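Local coordinates for Exo-poly-alpha-D-galacturonosidase (Thermotoga maritima, PDB 3JUR), which probably hydrolyses polygalacturonan chains of pectin, as a heat-active exo-acting glycosidase of family 28 built on a parallel beta-helix, at residues Lys207-Ile216 against Ile229-Asn238. Numbering follows the deposited sequence.
Sequences KIINSPMWCI and IEISSTGPNN. Unlike the reference sequence in segment 207-216: Ile216 (reference Val).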
ATOM      1  N   LYS D 207     -16.755 -41.122   3.652  1.00 23.98           N
ATOM      2  CA  LYS D 207     -17.459 -39.922   4.076  1.00 23.79           C
ATOM      3  C   LYS D 207     -18.063 -40.159   5.461  1.00 23.61           C
ATOM      4  O   LYS D 207     -18.574 -41.250   5.745  1.00 23.67           O
ATOM      5  CB  LYS D 207     -18.565 -39.561   3.077  1.00 23.96           C
ATOM      6  CG  LYS D 207     -19.221 -38.215   3.351  1.00 24.97           C
ATOM      7  CD  LYS D 207     -20.362 -37.933   2.396  1.00 26.44           C
ATOM      8  CE  LYS D 207     -20.885 -36.530   2.612  1.00 27.84           C
ATOM      9  NZ  LYS D 207     -21.996 -36.199   1.682  1.00 29.75           N
ATOM     10  N   ILE D 208     -18.003 -39.141   6.318  1.00 23.30           N
ATOM     11  CA  ILE D 208     -18.562 -39.218   7.676  1.00 23.41           C
ATOM     12  C   ILE D 208     -19.602 -38.124   7.911  1.00 23.06           C
ATOM     13  O   ILE D 208     -19.296 -36.934   7.784  1.00 22.62           O
ATOM     14  CB  ILE D 208     -17.459 -39.128   8.759  1.00 23.74           C
ATOM     15  CG1 ILE D 208     -16.489 -40.314   8.638  1.00 24.33           C
ATOM     16  CG2 ILE D 208     -18.075 -39.079  10.167  1.00 23.79           C
ATOM     17  CD1 ILE D 208     -15.214 -40.138   9.419  1.00 24.36           C
ATOM     18  N   ILE D 209     -20.819 -38.550   8.262  1.00 22.71           N
ATOM     19  CA  ILE D 209     -21.982 -37.674   8.481  1.00 22.56           C
ATOM     20  C   ILE D 209     -22.689 -37.950   9.823  1.00 23.07           C
ATOM     21  O   ILE D 209     -22.533 -39.034  10.416  1.00 23.06           O
ATOM     22  CB  ILE D 209     -23.034 -37.791   7.326  1.00 22.27           C
ATOM     23  CG1 ILE D 209     -23.612 -39.212   7.227  1.00 21.38           C
ATOM     24  CG2 ILE D 209     -22.432 -37.369   5.987  1.00 22.02           C
ATOM     25  CD1 ILE D 209     -24.673 -39.379   6.140  1.00 19.51           C
ATOM     26  N   ASN D 210     -23.463 -36.963  10.288  1.00 23.04           N
ATOM     27  CA  ASN D 210     -24.324 -37.101  11.464  1.00 23.12           C
ATOM     28  C   ASN D 210     -23.571 -37.665  12.674  1.00 23.15           C
ATOM     29  O   ASN D 210     -23.986 -38.668  13.272  1.00 23.24           O
ATOM     30  CB  ASN D 210     -25.559 -37.980  11.162  1.00 23.15           C
ATOM     31  CG  ASN D 210     -26.307 -37.564   9.896  1.00 23.64           C
ATOM     32  OD1 ASN D 210     -26.637 -36.396   9.697  1.00 24.52           O
ATOM     33  ND2 ASN D 210     -26.607 -38.539   9.051  1.00 24.98           N
ATOM     34  N   SER D 211     -22.464 -37.019  13.025  1.00 23.06           N
ATOM     35  CA  SER D 211     -21.631 -37.458  14.140  1.00 22.52           C
ATOM     36  C   SER D 211     -22.225 -37.021  15.480  1.00 22.85           C
ATOM     37  O   SER D 211     -22.705 -35.883  15.602  1.00 22.49           O
ATOM     38  CB  SER D 211     -20.217 -36.910  13.990  1.00 22.46           C
ATOM     39  OG  SER D 211     -19.405 -37.255  15.100  1.00 20.79           O
ATOM     40  N   PRO D 212     -22.206 -37.925  16.484  1.00 22.60           N
ATOM     41  CA  PRO D 212     -22.674 -37.578  17.829  1.00 22.95           C
ATOM     42  C   PRO D 212     -21.896 -36.397  18.405  1.00 23.07           C
ATOM     43  O   PRO D 212     -22.494 -35.476  18.974  1.00 23.03           O
ATOM     44  CB  PRO D 212     -22.400 -38.852  18.634  1.00 23.06           C
ATOM     45  CG  PRO D 212     -22.503 -39.946  17.622  1.00 23.00           C
ATOM     46  CD  PRO D 212     -21.890 -39.359  16.370  1.00 22.63           C
ATOM     47  N   MET D 213     -20.577 -36.432  18.219  1.00 23.24           N
ATOM     48  CA  MET D 213     -19.653 -35.431  18.736  1.00 23.34           C
ATOM     49  C   MET D 213     -18.398 -35.423  17.834  1.00 23.22           C
ATOM     50  O   MET D 213     -18.524 -35.205  16.625  1.00 23.31           O
ATOM     51  CB  MET D 213     -19.341 -35.720  20.209  1.00 23.53           C
ATOM     52  CG  MET D 213     -18.737 -34.543  20.960  1.00 23.94           C
ATOM     53  SD  MET D 213     -18.763 -34.811  22.737  1.00 25.85           S
ATOM     54  CE  MET D 213     -17.625 -33.537  23.280  1.00 24.77           C
ATOM     55  N   TRP D 214     -17.207 -35.676  18.386  1.00 23.06           N
ATOM     56  CA  TRP D 214     -15.970 -35.630  17.578  1.00 22.84           C
ATOM     57  C   TRP D 214     -15.945 -36.771  16.562  1.00 23.22           C
ATOM     58  O   TRP D 214     -16.317 -37.910  16.886  1.00 23.25           O
ATOM     59  CB  TRP D 214     -14.706 -35.676  18.444  1.00 22.31           C
ATOM     60  CG  TRP D 214     -14.580 -34.587  19.489  1.00 21.69           C
ATOM     61  CD1 TRP D 214     -15.421 -33.530  19.692  1.00 20.01           C
ATOM     62  CD2 TRP D 214     -13.520 -34.445  20.445  1.00 21.17           C
ATOM     63  NE1 TRP D 214     -14.959 -32.744  20.723  1.00 20.67           N
ATOM     64  CE2 TRP D 214     -13.794 -33.284  21.204  1.00 21.50           C
ATOM     65  CE3 TRP D 214     -12.368 -35.192  20.742  1.00 21.82           C
ATOM     66  CZ2 TRP D 214     -12.954 -32.850  22.242  1.00 21.37           C
ATOM     67  CZ3 TRP D 214     -11.530 -34.758  21.765  1.00 21.16           C
ATOM     68  CH2 TRP D 214     -11.830 -33.600  22.507  1.00 21.01           C
ATOM     69  N   CYS D 215     -15.515 -36.470  15.338  1.00 23.28           N
ATOM     70  CA  CYS D 215     -15.666 -37.413  14.227  1.00 24.07           C
ATOM     71  C   CYS D 215     -14.554 -38.450  14.185  1.00 24.15           C
ATOM     72  O   CYS D 215     -14.828 -39.648  14.254  1.00 24.76           O
ATOM     73  CB  CYS D 215     -15.821 -36.693  12.885  1.00 24.29           C
ATOM     74  SG  CYS D 215     -17.330 -35.684  12.754  1.00 26.26           S
ATOM     75  N   ILE D 216     -13.308 -37.997  14.081  1.00 24.13           N
ATOM     76  CA  ILE D 216     -12.160 -38.906  14.101  1.00 23.96           C
ATOM     77  C   ILE D 216     -11.223 -38.578  15.259  1.00 24.05           C
ATOM     78  O   ILE D 216     -10.601 -37.502  15.294  1.00 23.87           O
ATOM     79  CB  ILE D 216     -11.409 -38.917  12.765  1.00 24.15           C
ATOM     80  CG1 ILE D 216     -12.358 -39.388  11.653  1.00 25.06           C
ATOM     81  CG2 ILE D 216     -10.173 -39.817  12.864  1.00 23.83           C
ATOM     82  CD1 ILE D 216     -11.693 -39.636  10.323  1.00 27.29           C
ATOM     83  N   ILE D 229     -10.549 -38.446   2.947  1.00 25.78           N
ATOM     84  CA  ILE D 229     -11.866 -38.599   3.559  1.00 25.87           C
ATOM     85  C   ILE D 229     -12.667 -37.298   3.476  1.00 26.01           C
ATOM     86  O   ILE D 229     -12.107 -36.222   3.254  1.00 25.64           O
ATOM     87  CB  ILE D 229     -11.785 -39.067   5.037  1.00 25.82           C
ATOM     88  CG1 ILE D 229     -11.186 -37.977   5.927  1.00 26.06           C
ATOM     89  CG2 ILE D 229     -11.016 -40.379   5.159  1.00 24.98           C
ATOM     90  CD1 ILE D 229     -11.766 -37.949   7.302  1.00 26.36           C
ATOM     91  N   GLU D 230     -13.982 -37.407   3.637  1.00 26.39           N
ATOM     92  CA  GLU D 230     -14.818 -36.234   3.772  1.00 26.57           C
ATOM     93  C   GLU D 230     -15.586 -36.248   5.084  1.00 26.59           C
ATOM     94  O   GLU D 230     -16.295 -37.211   5.380  1.00 26.36           O
ATOM     95  CB  GLU D 230     -15.790 -36.089   2.602  1.00 26.86           C
ATOM     96  CG  GLU D 230     -16.606 -34.795   2.706  1.00 28.12           C
ATOM     97  CD  GLU D 230     -17.639 -34.609   1.614  1.00 30.27           C
ATOM     98  OE1 GLU D 230     -17.683 -35.418   0.663  1.00 32.03           O
ATOM     99  OE2 GLU D 230     -18.402 -33.626   1.705  1.00 30.89           O
ATOM    100  N   ILE D 231     -15.423 -35.180   5.865  1.00 26.25           N
ATOM    101  CA  ILE D 231     -16.260 -34.929   7.033  1.00 26.29           C
ATOM    102  C   ILE D 231     -17.319 -33.911   6.651  1.00 26.29           C
ATOM    103  O   ILE D 231     -17.000 -32.824   6.147  1.00 26.02           O
ATOM    104  CB  ILE D 231     -15.460 -34.342   8.231  1.00 26.58           C
ATOM    105  CG1 ILE D 231     -14.258 -35.224   8.609  1.00 26.60           C
ATOM    106  CG2 ILE D 231     -16.387 -34.095   9.432  1.00 26.50           C
ATOM    107  CD1 ILE D 231     -14.616 -36.548   9.180  1.00 27.00           C
ATOM    108  N   SER D 232     -18.574 -34.263   6.905  1.00 26.10           N
ATOM    109  CA  SER D 232     -19.694 -33.362   6.691  1.00 26.17           C
ATOM    110  C   SER D 232     -20.705 -33.540   7.823  1.00 25.89           C
ATOM    111  O   SER D 232     -21.637 -34.336   7.717  1.00 26.38           O
ATOM    112  CB  SER D 232     -20.337 -33.626   5.335  1.00 26.12           C
ATOM    113  OG  SER D 232     -21.439 -32.769   5.137  1.00 27.53           O
ATOM    114  N   SER D 233     -20.494 -32.800   8.911  1.00 25.58           N
ATOM    115  CA  SER D 233     -21.319 -32.903  10.111  1.00 25.11           C
ATOM    116  C   SER D 233     -21.211 -31.609  10.900  1.00 24.68           C
ATOM    117  O   SER D 233     -20.133 -31.248  11.371  1.00 24.42           O
ATOM    118  CB  SER D 233     -20.867 -34.089  10.969  1.00 25.06           C
ATOM    119  OG  SER D 233     -21.874 -34.470  11.882  1.00 24.90           O
ATOM    120  N   THR D 234     -22.327 -30.903  11.041  1.00 24.62           N
ATOM    121  CA  THR D 234     -22.292 -29.540  11.580  1.00 24.29           C
ATOM    122  C   THR D 234     -23.009 -29.350  12.922  1.00 24.10           C
ATOM    123  O   THR D 234     -23.397 -28.229  13.279  1.00 24.35           O
ATOM    124  CB  THR D 234     -22.809 -28.520  10.544  1.00 24.31           C
ATOM    125  OG1 THR D 234     -24.116 -28.903  10.107  1.00 24.25           O
ATOM    126  CG2 THR D 234     -21.862 -28.455   9.339  1.00 24.83           C
ATOM    127  N   GLY D 235     -23.153 -30.440  13.676  1.00 23.48           N
ATOM    128  CA  GLY D 235     -23.756 -30.392  15.009  1.00 22.86           C
ATOM    129  C   GLY D 235     -22.839 -29.852  16.100  1.00 22.62           C
ATOM    130  O   GLY D 235     -21.712 -29.440  15.820  1.00 22.40           O
ATOM    131  N   PRO D 236     -23.321 -29.848  17.359  1.00 22.70           N
ATOM    132  CA  PRO D 236     -22.534 -29.278  18.455  1.00 22.70           C
ATOM    133  C   PRO D 236     -21.323 -30.148  18.771  1.00 23.00           C
ATOM    134  O   PRO D 236     -21.453 -31.365  18.939  1.00 23.11           O
ATOM    135  CB  PRO D 236     -23.518 -29.261  19.627  1.00 22.24           C
ATOM    136  CG  PRO D 236     -24.480 -30.355  19.324  1.00 22.60           C
ATOM    137  CD  PRO D 236     -24.607 -30.401  17.829  1.00 22.42           C
ATOM    138  N   ASN D 237     -20.150 -29.524  18.809  1.00 23.46           N
ATOM    139  CA  ASN D 237     -18.897 -30.228  19.075  1.00 23.96           C
ATOM    140  C   ASN D 237     -18.566 -31.268  18.000  1.00 24.39           C
ATOM    141  O   ASN D 237     -17.912 -32.276  18.278  1.00 24.40           O
ATOM    142  CB  ASN D 237     -18.914 -30.860  20.480  1.00 23.84           C
ATOM    143  CG  ASN D 237     -19.284 -29.863  21.561  1.00 23.49           C
ATOM    144  OD1 ASN D 237     -20.281 -30.036  22.272  1.00 24.02           O
ATOM    145  ND2 ASN D 237     -18.500 -28.795  21.673  1.00 22.54           N
ATOM    146  N   ASN D 238     -19.023 -31.014  16.774  1.00 24.82           N
ATOM    147  CA  ASN D 238     -18.674 -31.856  15.632  1.00 25.39           C
ATOM    148  C   ASN D 238     -17.284 -31.510  15.083  1.00 25.54           C
ATOM    149  O   ASN D 238     -17.161 -31.008  13.966  1.00 25.63           O
ATOM    150  CB  ASN D 238     -19.743 -31.769  14.528  1.00 25.14           C
ATOM    151  CG  ASN D 238     -20.914 -32.727  14.746  1.00 26.26           C
ATOM    152  OD1 ASN D 238     -21.826 -32.803  13.919  1.00 25.72           O
ATOM    153  ND2 ASN D 238     -20.886 -33.472  15.848  1.00 27.00           N
TER
HETATM  154  O   HOH W   1     -23.352 -34.074   2.603  1.00 48.25           O
HETATM  155  O   HOH W   2     -23.954 -34.847   8.628  1.00 27.00           O
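With OG anti to the backbone N (chi1 -161°), Ser233 reaches across to Ser211, whose N-H it accepts at 2.9 Å (N to OG), while its own hydroxyl proton goes to Asn238 OD1, 2.6 Å from OG. The Asn238 side chain, CG anti to its carbonyl carbon (chi1 -85°), turns its amide toward Ser211 of the other segment. Its OD1 is gripped from opposite faces of the amide plane by Ser233 OG and Gly235 N; its ND2 donates to Ser211 O from above that carbonyl's plane, at 3.0 Å. With an alanine here, the Ser233 hydroxyl and Gly235 N-H would probably lose their shared acceptor and Ser211 O its amide donor, so that the 235-238 turn could shift against Ser211.

Before these loops, strands 207-209 and 230-233 lie parallel on successive coils of the beta-helix. Ile208 makes both backbone-to-backbone hydrogen bonds between them, its N donating to Glu230 O (2.7 Å) and its O accepting from Ser232 N. On the face that carries Ile208 and Ile231 the CD1 atoms of the two meet. Cys215 SG rests on Ile231 CG2; Ile216 and Ile229 touch tip to tip through CD1 atoms 3.5 Å apart, a tight fit. On the face of Lys207 and Glu230 their extended chains lie side by side, NZ 4.4 Å from OE2, too far for a salt bridge. Beyond the strands, Asn237 O approaches Trp214 CD1 in the ring plane, and Arg189 bonds to Pro212 O, Pro236 O and Asn237 OD1. The Ser233 hydroxyl at the strand end and the Asn238 amide thus fix loop 211-213 against turn 235-238, whose relative position probably rests on a few buried polar bonds.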